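Local coordinates for protein oxidoreductase, 2OG-Fe(II) oxygenase family (Burkholderia pseudomallei, PDB 6N1F) that probably acts as an iron-dependent oxidoreductase of the 2-oxoglutarate-Fe(II) oxygenase superfamily and binds an iron ion through two histidines and an aspartate, at residues A[49-54]-A[198-203]; A[71-76]-A[104-109]; A[88-93]-A[140-145]; A[168-173]-A[222-227]. All coordinates share one frame; numbering follows the deposited sequence.

Interaction 1: A[49-54]-A[198-203]; sequences VMLPAY and GTVIVT
Residues Val-49 to Leu-51 belong to strand 48-51, the outermost of the large antiparallel sheet of a double-stranded beta-helix, and pair with Val-200 to Val-202. Val-49 and Val-202 make a hydrogen-bonded pair, with Val-49 N to Val-202 O and Val-202 N to Val-49 O both 2.9 Å. The next such pair is less even: Leu-51 N lies 2.7 Å from Val-200 O, whereas the return bond from Val-200 N to Leu-51 O stretches to 3.3 Å. Met-50, a selenomethionine, faces Ile-201 between them as a non-hydrogen-bonded pair. Its CG stands opposite its own backbone N (chi1 -178°) and runs slantwise past Ile-201, CG to Ile-201 CG1 being 4.0 Å; Cys-31 packs on the same side chain. On the other face Val-49 and Val-202 run alongside each other, and Val-49 CG1 comes 4.0 Å from Val-202 CB. Leu-51 CD1 reaches over both Val-200 CB and Val-202 CG2. Helices 36-45 and 120-130 close over this face, Phe-125 and Met-129 meeting Leu-51, and Phe-126 and Phe-130 meeting Val-202. Beyond the strands, Gly-198 has a positive phi (84°) and its CA lies 4.1 Å from Tyr-54 CE1. Across a cis peptide, Ala-53 CB sits over the centre of the Tyr-54 ring; it is also 3.5 Å from Gly-198 O, while the hydroxyl of Thr-199 bonds to Ala-196 O. Helices packed against the outer face of a sheet whose inner side looks to the metal are typical of the jelly-roll core of 2-oxoglutarate-dependent oxygenases.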
loop_
_atom_site.group_PDB
_atom_site.type_symbol
_atom_site.label_atom_id
_atom_site.label_comp_id
_atom_site.label_asym_id
_atom_site.label_seq_id
_atom_site.Cartn_x
_atom_site.Cartn_y
_atom_site.Cartn_z
ATOM N N VAL A 49 -5.446 2.514 8.939
ATOM C CA VAL A 49 -5.517 3.955 9.129
ATOM C C VAL A 49 -5.186 4.629 7.803
ATOM O O VAL A 49 -4.342 4.141 7.043
ATOM C CB VAL A 49 -4.579 4.400 10.267
ATOM C CG1 VAL A 49 -3.115 4.132 9.895
ATOM C CG2 VAL A 49 -4.801 5.847 10.591
HETATM N N MSE A 50 -5.882 5.728 7.511
HETATM C CA MSE A 50 -5.632 6.549 6.316
HETATM C C MSE A 50 -5.050 7.892 6.730
HETATM O O MSE A 50 -5.649 8.627 7.519
HETATM C CB MSE A 50 -6.922 6.781 5.505
HETATM C CG MSE A 50 -6.713 7.568 4.241
HETATM SE SE MSE A 50 -8.240 7.336 3.034
HETATM C CE MSE A 50 -9.659 8.134 4.148
ATOM N N LEU A 51 -3.887 8.213 6.191
ATOM C CA LEU A 51 -3.247 9.463 6.563
ATOM C C LEU A 51 -3.582 10.544 5.541
ATOM O O LEU A 51 -3.695 10.249 4.346
ATOM C CB LEU A 51 -1.735 9.274 6.643
ATOM C CG LEU A 51 -1.292 8.013 7.392
ATOM C CD1 LEU A 51 0.212 7.766 7.211
ATOM C CD2 LEU A 51 -1.655 8.085 8.868
ATOM N N PRO A 52 -3.774 11.796 5.944
ATOM C CA PRO A 52 -4.125 12.833 4.968
ATOM C C PRO A 52 -2.900 13.289 4.196
ATOM O O PRO A 52 -1.757 13.174 4.650
ATOM C CB PRO A 52 -4.682 13.965 5.838
ATOM C CG PRO A 52 -3.981 13.805 7.166
ATOM C CD PRO A 52 -3.686 12.320 7.320
ATOM N N ALA A 53 -3.154 13.807 3.002
ATOM C CA ALA A 53 -2.098 14.483 2.253
ATOM C C ALA A 53 -1.742 15.791 2.962
ATOM O O ALA A 53 -2.638 16.562 3.314
ATOM C CB ALA A 53 -2.573 14.752 0.825
ATOM N N TYR A 54 -0.452 16.064 3.190
ATOM C CA TYR A 54 0.681 15.293 2.748
ATOM C C TYR A 54 1.594 14.974 3.926
ATOM O O TYR A 54 2.755 15.380 3.938
ATOM C CB TYR A 54 1.458 16.096 1.701
ATOM C CG TYR A 54 0.636 16.415 0.472
ATOM C CD1 TYR A 54 0.641 15.557 -0.614
ATOM C CD2 TYR A 54 -0.139 17.574 0.397
ATOM C CE1 TYR A 54 -0.096 15.822 -1.740
ATOM C CE2 TYR A 54 -0.893 17.852 -0.737
ATOM C CZ TYR A 54 -0.856 16.974 -1.803
ATOM O OH TYR A 54 -1.588 17.228 -2.933
ATOM N N GLY A 198 -2.634 11.724 -2.760
ATOM C CA GLY A 198 -1.758 12.085 -1.678
ATOM C C GLY A 198 -2.050 11.418 -0.353
ATOM O O GLY A 198 -1.207 11.497 0.547
ATOM N N THR A 199 -3.209 10.775 -0.186
ATOM C CA THR A 199 -3.424 10.021 1.036
ATOM C C THR A 199 -2.643 8.714 0.995
ATOM O O THR A 199 -2.239 8.224 -0.061
ATOM C CB THR A 199 -4.909 9.702 1.279
ATOM O OG1 THR A 199 -5.387 8.796 0.276
ATOM C CG2 THR A 199 -5.765 10.969 1.299
ATOM N N VAL A 200 -2.449 8.145 2.181
ATOM C CA VAL A 200 -1.654 6.946 2.391
ATOM C C VAL A 200 -2.420 6.056 3.359
ATOM O O VAL A 200 -2.807 6.499 4.447
ATOM C CB VAL A 200 -0.258 7.286 2.958
ATOM C CG1 VAL A 200 0.515 6.027 3.272
ATOM C CG2 VAL A 200 0.513 8.178 1.987
ATOM N N ILE A 201 -2.652 4.812 2.967
ATOM C CA ILE A 201 -3.323 3.840 3.817
ATOM C C ILE A 201 -2.256 2.901 4.363
ATOM O O ILE A 201 -1.348 2.487 3.632
ATOM C CB ILE A 201 -4.433 3.090 3.039
ATOM C CG1 ILE A 201 -5.528 4.081 2.620
ATOM C CG2 ILE A 201 -5.052 1.931 3.876
ATOM C CD1 ILE A 201 -6.591 3.548 1.613
ATOM N N VAL A 202 -2.308 2.637 5.665
ATOM C CA VAL A 202 -1.452 1.652 6.312
ATOM C C VAL A 202 -2.376 0.614 6.907
ATOM O O VAL A 202 -3.354 0.964 7.575
ATOM C CB VAL A 202 -0.557 2.276 7.399
ATOM C CG1 VAL A 202 0.376 1.220 7.972
ATOM C CG2 VAL A 202 0.246 3.447 6.835
ATOM N N THR A 203 -2.120 -0.652 6.619
ATOM C CA THR A 203 -3.048 -1.664 7.093
ATOM C C THR A 203 -2.284 -2.921 7.473
ATOM O O THR A 203 -1.226 -3.218 6.911
ATOM C CB THR A 203 -4.156 -1.945 6.045
ATOM O OG1 THR A 203 -5.026 -2.965 6.542
ATOM C CG2 THR A 203 -3.579 -2.398 4.724
#

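Interaction 2: A[71-76]-A[104-109]; sequences RLPEEP and LVNLPH
Arg-71 lays its aliphatic chain across the imidazole of His-109, and Pro-73 CG is laid over the face of the Asn-106 amide. The first meeting is a CH-pi contact: Arg-71 CD stands 3.8 Å from the centroid of the His-109 ring, 21° off the ring normal and displaced toward the NE2 side. The arginine chain is extended from CG to NE, which carries CD out over the imidazole. Farther back, Arg-71 CB approaches His-109 CD2. The guanidinium and imidazole planes differ by 30°. Pro-108 CG lies over the opposite face of the imidazole, leaving the ring between a proline and the arginine methylene. Pro-108, itself preceded by a cis peptide, leads directly into helix 109-117, so this surface contact joins the start of that helix to the connection between helix 59-70 and strand 75-76. Leu-72 fills the angle between the two pairs, its CD2 lying 4.0 Å from Asn-106 CB and 4.2 Å from His-109 CB. Pro-73 CG is 3.2 Å from Asn-106 OD1, and Asn-106 CG and ND2 follow at nearly the same range, which sets the methylene against the whole amide. The backbone of Asn-106 has left-handed helical angles, and its ND2 donates to the carbonyl oxygen of Arg-92, a hydrogen bond that fixes the rotation of the amide beneath the proline.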
loop_
_atom_site.group_PDB
_atom_site.type_symbol
_atom_site.label_atom_id
_atom_site.label_comp_id
_atom_site.label_asym_id
_atom_site.label_seq_id
_atom_site.Cartn_x
_atom_site.Cartn_y
_atom_site.Cartn_z
ATOM N N ARG A 71 8.077 6.265 -16.213
ATOM C CA ARG A 71 9.180 5.729 -17.009
ATOM C C ARG A 71 9.290 4.213 -16.942
ATOM O O ARG A 71 10.049 3.632 -17.722
ATOM C CB ARG A 71 10.509 6.338 -16.552
ATOM C CG ARG A 71 10.588 7.863 -16.632
ATOM C CD ARG A 71 12.040 8.327 -16.592
ATOM N NE ARG A 71 12.194 9.763 -16.827
ATOM C CZ ARG A 71 12.205 10.340 -18.029
ATOM N NH1 ARG A 71 12.064 9.614 -19.136
ATOM N NH2 ARG A 71 12.351 11.655 -18.123
ATOM N N LEU A 72 8.570 3.566 -16.038
ATOM C CA LEU A 72 8.687 2.137 -15.819
ATOM C C LEU A 72 7.915 1.347 -16.872
ATOM O O LEU A 72 6.961 1.855 -17.472
ATOM C CB LEU A 72 8.174 1.787 -14.425
ATOM C CG LEU A 72 8.986 2.400 -13.293
ATOM C CD1 LEU A 72 8.411 1.987 -11.948
ATOM C CD2 LEU A 72 10.417 1.950 -13.406
ATOM N N PRO A 73 8.320 0.100 -17.124
ATOM C CA PRO A 73 7.536 -0.762 -18.020
ATOM C C PRO A 73 6.252 -1.253 -17.359
ATOM O O PRO A 73 6.224 -1.620 -16.180
ATOM C CB PRO A 73 8.489 -1.926 -18.317
ATOM C CG PRO A 73 9.385 -1.970 -17.142
ATOM C CD PRO A 73 9.588 -0.536 -16.723
ATOM N N GLU A 74 5.188 -1.279 -18.150
ATOM C CA GLU A 74 3.858 -1.624 -17.689
ATOM C C GLU A 74 3.466 -2.982 -18.259
ATOM O O GLU A 74 3.747 -3.277 -19.423
ATOM C CB GLU A 74 2.871 -0.542 -18.127
ATOM C CG GLU A 74 1.602 -0.464 -17.324
ATOM C CD GLU A 74 0.847 0.833 -17.563
ATOM O OE1 GLU A 74 0.500 1.516 -16.570
ATOM O OE2 GLU A 74 0.598 1.166 -18.744
ATOM N N GLU A 75 2.836 -3.815 -17.434
ATOM C CA GLU A 75 2.362 -5.118 -17.875
ATOM C C GLU A 75 0.942 -5.340 -17.376
ATOM O O GLU A 75 0.571 -4.865 -16.297
ATOM C CB GLU A 75 3.274 -6.254 -17.382
ATOM C CG GLU A 75 3.289 -6.456 -15.873
ATOM C CD GLU A 75 4.627 -6.963 -15.357
ATOM O OE1 GLU A 75 5.679 -6.502 -15.856
ATOM O OE2 GLU A 75 4.625 -7.821 -14.449
ATOM N N PRO A 76 0.121 -6.039 -18.151
ATOM C CA PRO A 76 -1.261 -6.270 -17.734
ATOM C C PRO A 76 -1.349 -7.373 -16.693
ATOM O O PRO A 76 -0.563 -8.323 -16.686
ATOM C CB PRO A 76 -1.953 -6.673 -19.040
ATOM C CG PRO A 76 -0.876 -7.338 -19.822
ATOM C CD PRO A 76 0.420 -6.659 -19.453
ATOM N N LEU A 104 15.134 -6.253 -6.494
ATOM C CA LEU A 104 14.911 -5.033 -7.263
ATOM C C LEU A 104 14.762 -5.376 -8.739
ATOM O O LEU A 104 15.475 -6.237 -9.265
ATOM C CB LEU A 104 16.084 -4.063 -7.086
ATOM C CG LEU A 104 15.986 -2.873 -6.138
ATOM C CD1 LEU A 104 17.287 -2.089 -6.158
ATOM C CD2 LEU A 104 14.825 -1.985 -6.541
ATOM N N VAL A 105 13.828 -4.698 -9.412
ATOM C CA VAL A 105 13.584 -4.899 -10.835
ATOM C C VAL A 105 13.307 -3.548 -11.472
ATOM O O VAL A 105 12.975 -2.575 -10.795
ATOM C CB VAL A 105 12.403 -5.859 -11.124
ATOM C CG1 VAL A 105 12.643 -7.225 -10.508
ATOM C CG2 VAL A 105 11.091 -5.263 -10.623
ATOM N N ASN A 106 13.444 -3.502 -12.799
ATOM C CA ASN A 106 13.196 -2.294 -13.592
ATOM C C ASN A 106 14.115 -1.141 -13.195
ATOM O O ASN A 106 13.696 0.015 -13.147
ATOM C CB ASN A 106 11.735 -1.867 -13.505
ATOM C CG ASN A 106 10.830 -2.840 -14.197
ATOM O OD1 ASN A 106 11.270 -3.559 -15.089
ATOM N ND2 ASN A 106 9.565 -2.887 -13.794
ATOM N N LEU A 107 15.381 -1.454 -12.923
ATOM C CA LEU A 107 16.372 -0.423 -12.648
ATOM C C LEU A 107 16.512 0.519 -13.847
ATOM O O LEU A 107 16.209 0.142 -14.982
ATOM C CB LEU A 107 17.716 -1.074 -12.320
ATOM C CG LEU A 107 17.750 -1.852 -11.003
ATOM C CD1 LEU A 107 18.951 -2.779 -10.933
ATOM C CD2 LEU A 107 17.754 -0.884 -9.842
ATOM N N PRO A 108 16.982 1.764 -13.626
ATOM C CA PRO A 108 17.434 2.378 -12.373
ATOM C C PRO A 108 16.351 3.150 -11.613
ATOM O O PRO A 108 16.524 3.427 -10.429
ATOM C CB PRO A 108 18.521 3.339 -12.852
ATOM C CG PRO A 108 17.962 3.850 -14.146
ATOM C CD PRO A 108 17.186 2.681 -14.762
ATOM N N HIS A 109 15.250 3.500 -12.283
ATOM C CA HIS A 109 14.280 4.396 -11.661
ATOM C C HIS A 109 13.554 3.729 -10.501
ATOM O O HIS A 109 13.131 4.415 -9.564
ATOM C CB HIS A 109 13.299 4.907 -12.712
ATOM C CG HIS A 109 13.970 5.577 -13.870
ATOM N ND1 HIS A 109 14.723 6.724 -13.732
ATOM C CD2 HIS A 109 14.030 5.244 -15.182
ATOM C CE1 HIS A 109 15.205 7.076 -14.910
ATOM N NE2 HIS A 109 14.797 6.197 -15.808
#

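Interaction 3: A[88-93]-A[140-145]; sequences IYVRRI and RCQINR
Gln-142 starts from CB, which lies 3.7 Å from Arg-91 O and 4.0 Å from Val-90 CG1. With CG wedged between backbone N and carbonyl carbon (chi1 69°), the extended chain runs on past Val-90, bringing Gln-142 CD within 3.8 Å of Val-90 CG1. At the tip, Gln-142 OE1 accepts two hydrogen bonds from Arg-140, a neighbour on its own strand, which grips side-on: NE at 3.1 Å, well above the carbonyl plane, and NH2 at 3.0 Å, both from the same face. From across the contact Arg-92, whose NE is salt-bridged to Glu-75, presents its guanidinium edge to that oxygen, NH1 being 3.3 Å away. Two cationic groups beside one oxygen would probably polarise the amide. Strands 88-92 and 137-147 are neighbours in the major sheet of the double-stranded beta-helix, joined by reciprocal backbone bonds between Tyr-89 and Arg-145 and between Arg-91 and Ile-143. Gln-142 NE2 gives a nearly straight 2.8 Å bond to a lone pair of Asn-144 OD1, on the same strand, which fixes the amide's rotation and steadies Asn-144. Where the chain turns a corner, Ile-93 N bonds to Cys-141 O, and Ile-93 CD1 packs on Cys-141 SG and Ile-143 CG1.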
loop_
_atom_site.group_PDB
_atom_site.type_symbol
_atom_site.label_atom_id
_atom_site.label_comp_id
_atom_site.label_asym_id
_atom_site.label_seq_id
_atom_site.Cartn_x
_atom_site.Cartn_y
_atom_site.Cartn_z
ATOM N N ILE A 88 -6.281 -3.952 -15.270
ATOM C CA ILE A 88 -5.304 -3.462 -14.305
ATOM C C ILE A 88 -3.920 -3.611 -14.917
ATOM O O ILE A 88 -3.571 -4.685 -15.420
ATOM C CB ILE A 88 -5.394 -4.214 -12.965
ATOM C CG1 ILE A 88 -6.744 -3.951 -12.326
ATOM C CG2 ILE A 88 -4.307 -3.760 -12.043
ATOM C CD1 ILE A 88 -6.878 -4.519 -10.961
ATOM N N TYR A 89 -3.143 -2.529 -14.892
ATOM C CA TYR A 89 -1.786 -2.508 -15.419
ATOM C C TYR A 89 -0.815 -2.212 -14.283
ATOM O O TYR A 89 -1.029 -1.274 -13.506
ATOM C CB TYR A 89 -1.654 -1.476 -16.542
ATOM C CG TYR A 89 -2.320 -1.912 -17.827
ATOM C CD1 TYR A 89 -1.609 -2.589 -18.806
ATOM C CD2 TYR A 89 -3.667 -1.669 -18.048
ATOM C CE1 TYR A 89 -2.214 -2.998 -19.980
ATOM C CE2 TYR A 89 -4.286 -2.075 -19.210
ATOM C CZ TYR A 89 -3.557 -2.740 -20.175
ATOM O OH TYR A 89 -4.177 -3.138 -21.333
ATOM N N VAL A 90 0.247 -3.011 -14.195
ATOM C CA VAL A 90 1.141 -3.036 -13.043
ATOM C C VAL A 90 2.548 -2.654 -13.495
ATOM O O VAL A 90 3.051 -3.184 -14.495
ATOM C CB VAL A 90 1.125 -4.421 -12.364
ATOM C CG1 VAL A 90 2.135 -4.494 -11.238
ATOM C CG2 VAL A 90 -0.270 -4.711 -11.819
ATOM N N ARG A 91 3.169 -1.727 -12.765
ATOM C CA ARG A 91 4.564 -1.334 -12.963
ATOM C C ARG A 91 5.358 -1.788 -11.749
ATOM O O ARG A 91 5.254 -1.188 -10.676
ATOM C CB ARG A 91 4.682 0.174 -13.161
ATOM C CG ARG A 91 4.378 0.608 -14.562
ATOM C CD ARG A 91 3.897 2.039 -14.605
ATOM N NE ARG A 91 3.979 2.581 -15.958
ATOM C CZ ARG A 91 3.496 3.762 -16.320
ATOM N NH1 ARG A 91 2.888 4.523 -15.430
ATOM N NH2 ARG A 91 3.625 4.184 -17.573
ATOM N N ARG A 92 6.142 -2.842 -11.910
ATOM C CA ARG A 92 6.826 -3.430 -10.772
ATOM C C ARG A 92 8.081 -2.640 -10.412
ATOM O O ARG A 92 8.819 -2.169 -11.279
ATOM C CB ARG A 92 7.177 -4.886 -11.064
ATOM C CG ARG A 92 5.986 -5.679 -11.498
ATOM C CD ARG A 92 6.189 -7.163 -11.319
ATOM N NE ARG A 92 5.034 -7.885 -11.843
ATOM C CZ ARG A 92 3.893 -8.043 -11.181
ATOM N NH1 ARG A 92 3.759 -7.540 -9.960
ATOM N NH2 ARG A 92 2.891 -8.705 -11.737
ATOM N N ILE A 93 8.283 -2.466 -9.116
ATOM C CA ILE A 93 9.487 -1.871 -8.564
ATOM C C ILE A 93 10.325 -2.916 -7.841
ATOM O O ILE A 93 11.533 -3.029 -8.060
ATOM C CB ILE A 93 9.124 -0.699 -7.626
ATOM C CG1 ILE A 93 8.680 0.517 -8.452
ATOM C CG2 ILE A 93 10.296 -0.349 -6.720
ATOM C CD1 ILE A 93 7.475 1.301 -7.874
ATOM N N ARG A 140 8.221 -5.924 -1.219
ATOM C CA ARG A 140 7.514 -5.915 -2.486
ATOM C C ARG A 140 6.970 -4.516 -2.683
ATOM O O ARG A 140 6.607 -3.853 -1.715
ATOM C CB ARG A 140 6.387 -6.968 -2.507
ATOM C CG ARG A 140 5.462 -6.878 -3.697
ATOM C CD ARG A 140 4.533 -8.073 -3.786
ATOM N NE ARG A 140 3.599 -7.935 -4.898
ATOM C CZ ARG A 140 2.907 -8.942 -5.425
ATOM N NH1 ARG A 140 3.054 -10.168 -4.942
ATOM N NH2 ARG A 140 2.076 -8.724 -6.439
ATOM N N CYS A 141 6.930 -4.066 -3.935
ATOM C CA CYS A 141 6.549 -2.693 -4.238
ATOM C C CYS A 141 6.177 -2.588 -5.710
ATOM O O CYS A 141 6.938 -3.036 -6.572
ATOM C CB CYS A 141 7.696 -1.738 -3.902
ATOM S SG CYS A 141 7.355 -0.008 -4.281
ATOM N N GLN A 142 5.015 -2.003 -5.998
ATOM C CA GLN A 142 4.557 -1.876 -7.376
ATOM C C GLN A 142 3.509 -0.771 -7.475
ATOM O O GLN A 142 2.890 -0.377 -6.482
ATOM C CB GLN A 142 3.990 -3.205 -7.899
ATOM C CG GLN A 142 2.664 -3.596 -7.230
ATOM C CD GLN A 142 2.277 -5.023 -7.476
ATOM O OE1 GLN A 142 3.050 -5.941 -7.203
ATOM N NE2 GLN A 142 1.063 -5.231 -8.003
ATOM N N ILE A 143 3.330 -0.272 -8.697
ATOM C CA ILE A 143 2.289 0.696 -9.026
ATOM C C ILE A 143 1.156 -0.067 -9.702
ATOM O O ILE A 143 1.386 -0.757 -10.706
ATOM C CB ILE A 143 2.812 1.808 -9.953
ATOM C CG1 ILE A 143 4.104 2.432 -9.426
ATOM C CG2 ILE A 143 1.775 2.888 -10.105
ATOM C CD1 ILE A 143 3.873 3.424 -8.351
ATOM N N ASN A 144 -0.059 0.041 -9.152
ATOM C CA ASN A 144 -1.250 -0.575 -9.731
ATOM C C ASN A 144 -2.088 0.503 -10.388
ATOM O O ASN A 144 -2.538 1.436 -9.715
ATOM C CB ASN A 144 -2.087 -1.288 -8.676
ATOM C CG ASN A 144 -1.426 -2.526 -8.167
ATOM O OD1 ASN A 144 -0.538 -3.080 -8.815
ATOM N ND2 ASN A 144 -1.858 -2.986 -7.004
ATOM N N ARG A 145 -2.325 0.363 -11.686
ATOM C CA ARG A 145 -3.143 1.306 -12.436
ATOM C C ARG A 145 -4.460 0.623 -12.796
ATOM O O ARG A 145 -4.506 -0.243 -13.681
ATOM C CB ARG A 145 -2.389 1.793 -13.667
ATOM C CG ARG A 145 -3.166 2.770 -14.520
ATOM C CD ARG A 145 -2.268 3.333 -15.599
ATOM N NE ARG A 145 -3.033 3.764 -16.759
ATOM C CZ ARG A 145 -3.203 3.031 -17.851
ATOM N NH1 ARG A 145 -2.656 1.822 -17.938
ATOM N NH2 ARG A 145 -3.921 3.507 -18.858
#

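Interaction 4: A[168-173]-A[222-227]; sequences VVIQLG and LVYFYS
Val-168 to Ile-170 run antiparallel to Leu-222 to Tyr-224, the short strand axes 4.7 Å apart at closest and their directions differing by 169°. Val-168 and Tyr-224 form a hydrogen-bonded pair, with Val-168 N to Tyr-224 O and Tyr-224 N to Val-168 O both 2.9 Å. Ile-170 and Leu-222 repeat the pattern, Ile-170 N to Leu-222 O and Leu-222 N to Ile-170 O being 2.8 Å each. Between them Val-169 and Val-223 are non-hydrogen-bonded, and their side chains stand side by side on the face toward the metal. On the other face Tyr-224 swings its ring over Val-168. Its CG lies between its backbone N and carbonyl carbon (chi1 53°), which folds the ring back across the neighbouring strand. Val-168 CB therefore sits over one ring face, 3.7 Å from the Tyr-224 centroid and 18° off the normal, a CH-pi contact, while Val-168 CG1 comes 3.4 Å from Tyr-224 OH. The other branch, Val-168 CG2, meets the edge of the Tyr-226 ring, and Ile-170 CD1 meets the edge of Tyr-224. The two strands occupy the middle of the major sheet, with strand 200-204 beside 166-171 and strand 137-147 beside 218-227. Leu-117 of helix 109-117 packs on Ile-170, Leu-222 and Tyr-224, while Tyr-226 meets Phe-130 of helix 120-130 edge-to-face.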
loop_
_atom_site.group_PDB
_atom_site.type_symbol
_atom_site.label_atom_id
_atom_site.label_comp_id
_atom_site.label_asym_id
_atom_site.label_seq_id
_atom_site.Cartn_x
_atom_site.Cartn_y
_atom_site.Cartn_z
ATOM N N VAL A 168 1.446 -0.681 2.797
ATOM C CA VAL A 168 1.362 0.767 2.658
ATOM C C VAL A 168 0.917 1.072 1.238
ATOM O O VAL A 168 1.417 0.470 0.284
ATOM C CB VAL A 168 2.700 1.476 2.964
ATOM C CG1 VAL A 168 2.531 2.955 2.828
ATOM C CG2 VAL A 168 3.156 1.137 4.366
ATOM N N VAL A 169 -0.027 2.001 1.100
ATOM C CA VAL A 169 -0.609 2.343 -0.191
ATOM C C VAL A 169 -0.676 3.845 -0.312
ATOM O O VAL A 169 -1.348 4.503 0.489
ATOM C CB VAL A 169 -2.010 1.745 -0.370
ATOM C CG1 VAL A 169 -2.485 2.018 -1.772
ATOM C CG2 VAL A 169 -1.964 0.280 -0.092
ATOM N N ILE A 170 -0.014 4.383 -1.328
ATOM C CA ILE A 170 0.009 5.810 -1.611
ATOM C C ILE A 170 -0.891 6.053 -2.803
ATOM O O ILE A 170 -0.710 5.423 -3.850
ATOM C CB ILE A 170 1.428 6.293 -1.921
ATOM C CG1 ILE A 170 2.384 5.833 -0.830
ATOM C CG2 ILE A 170 1.461 7.814 -2.091
ATOM C CD1 ILE A 170 3.798 6.278 -1.096
ATOM N N GLN A 171 -1.846 6.971 -2.668
ATOM C CA GLN A 171 -2.807 7.209 -3.740
ATOM C C GLN A 171 -2.249 8.273 -4.666
ATOM O O GLN A 171 -2.054 9.425 -4.260
ATOM C CB GLN A 171 -4.179 7.630 -3.214
ATOM C CG GLN A 171 -5.258 7.759 -4.308
ATOM C CD GLN A 171 -5.492 6.457 -5.076
ATOM O OE1 GLN A 171 -5.769 6.470 -6.280
ATOM N NE2 GLN A 171 -5.376 5.335 -4.382
ATOM N N LEU A 172 -1.993 7.880 -5.902
ATOM C CA LEU A 172 -1.511 8.777 -6.924
ATOM C C LEU A 172 -2.589 9.130 -7.919
ATOM O O LEU A 172 -2.320 9.869 -8.878
ATOM C CB LEU A 172 -0.320 8.147 -7.652
ATOM C CG LEU A 172 0.919 7.896 -6.789
ATOM C CD1 LEU A 172 2.007 7.192 -7.592
ATOM C CD2 LEU A 172 1.438 9.205 -6.191
ATOM N N GLY A 173 -3.794 8.627 -7.725
ATOM C CA GLY A 173 -4.855 8.861 -8.686
ATOM C C GLY A 173 -5.464 10.228 -8.488
ATOM O O GLY A 173 -5.962 10.535 -7.399
ATOM N N LEU A 222 0.579 3.433 -5.371
ATOM C CA LEU A 222 1.840 2.769 -5.052
ATOM C C LEU A 222 1.625 1.875 -3.833
ATOM O O LEU A 222 1.257 2.364 -2.757
ATOM C CB LEU A 222 2.939 3.803 -4.779
ATOM C CG LEU A 222 4.387 3.338 -4.827
ATOM C CD1 LEU A 222 5.282 4.556 -4.780
ATOM C CD2 LEU A 222 4.737 2.420 -3.697
ATOM N N VAL A 223 1.901 0.583 -3.984
ATOM C CA VAL A 223 1.628 -0.409 -2.954
ATOM C C VAL A 223 2.948 -1.061 -2.559
ATOM O O VAL A 223 3.726 -1.464 -3.427
ATOM C CB VAL A 223 0.618 -1.462 -3.450
ATOM C CG1 VAL A 223 0.439 -2.549 -2.420
ATOM C CG2 VAL A 223 -0.714 -0.813 -3.766
ATOM N N TYR A 224 3.208 -1.166 -1.260
ATOM C CA TYR A 224 4.386 -1.918 -0.839
ATOM C C TYR A 224 4.131 -2.617 0.484
ATOM O O TYR A 224 3.194 -2.292 1.217
ATOM C CB TYR A 224 5.657 -1.054 -0.755
ATOM C CG TYR A 224 5.644 0.233 0.064
ATOM C CD1 TYR A 224 6.386 0.341 1.239
ATOM C CD2 TYR A 224 4.967 1.363 -0.383
ATOM C CE1 TYR A 224 6.418 1.533 1.972
ATOM C CE2 TYR A 224 4.989 2.558 0.345
ATOM C CZ TYR A 224 5.710 2.637 1.513
ATOM O OH TYR A 224 5.710 3.821 2.212
ATOM N N PHE A 225 5.007 -3.575 0.788
ATOM C CA PHE A 225 4.793 -4.532 1.862
ATOM C C PHE A 225 6.015 -4.591 2.767
ATOM O O PHE A 225 7.153 -4.633 2.292
ATOM C CB PHE A 225 4.476 -5.913 1.277
ATOM C CG PHE A 225 3.244 -5.922 0.400
ATOM C CD1 PHE A 225 2.006 -6.235 0.929
ATOM C CD2 PHE A 225 3.329 -5.582 -0.939
ATOM C CE1 PHE A 225 0.878 -6.232 0.136
ATOM C CE2 PHE A 225 2.210 -5.574 -1.737
ATOM C CZ PHE A 225 0.981 -5.902 -1.201
ATOM N N TYR A 226 5.764 -4.591 4.071
ATOM C CA TYR A 226 6.794 -4.560 5.098
ATOM C C TYR A 226 6.835 -5.894 5.837
ATOM O O TYR A 226 5.791 -6.442 6.211
ATOM C CB TYR A 226 6.525 -3.440 6.113
ATOM C CG TYR A 226 7.066 -2.065 5.799
ATOM C CD1 TYR A 226 8.429 -1.811 5.823
ATOM C CD2 TYR A 226 6.211 -1.003 5.534
ATOM C CE1 TYR A 226 8.936 -0.545 5.575
ATOM C CE2 TYR A 226 6.715 0.276 5.276
ATOM C CZ TYR A 226 8.075 0.491 5.298
ATOM O OH TYR A 226 8.595 1.738 5.044
ATOM N N SER A 227 8.043 -6.402 6.052
ATOM C CA SER A 227 8.283 -7.598 6.844
ATOM C C SER A 227 9.545 -7.383 7.670
ATOM O O SER A 227 10.439 -6.638 7.265
ATOM C CB SER A 227 8.442 -8.838 5.952
ATOM O OG SER A 227 8.761 -10.004 6.706
#

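Overall arrangement
All four contacts reach one antiparallel sheet. Interaction 4 lies at its middle, about 2 Å from the centre of the chain, and interactions 1 and 3 flank it with centres about 10 Å away. Ile-201 N bonds to Val-169 O at 2.8 Å on one flank, and Val-223 N to Gln-142 O at 2.9 Å on the other. Interaction 2 lies at the far margin: Pro-73 O packs 3.3 Å from Arg-91 CG, joining it to interaction 3, while its centre is about 24 Å from that of interaction 1. The iron, held by His-155, Asp-157 and His-209, lies closest to interactions 3 and 4, about 7 Å from the side chain of Asn-144 and about 6 Å from that of Val-223.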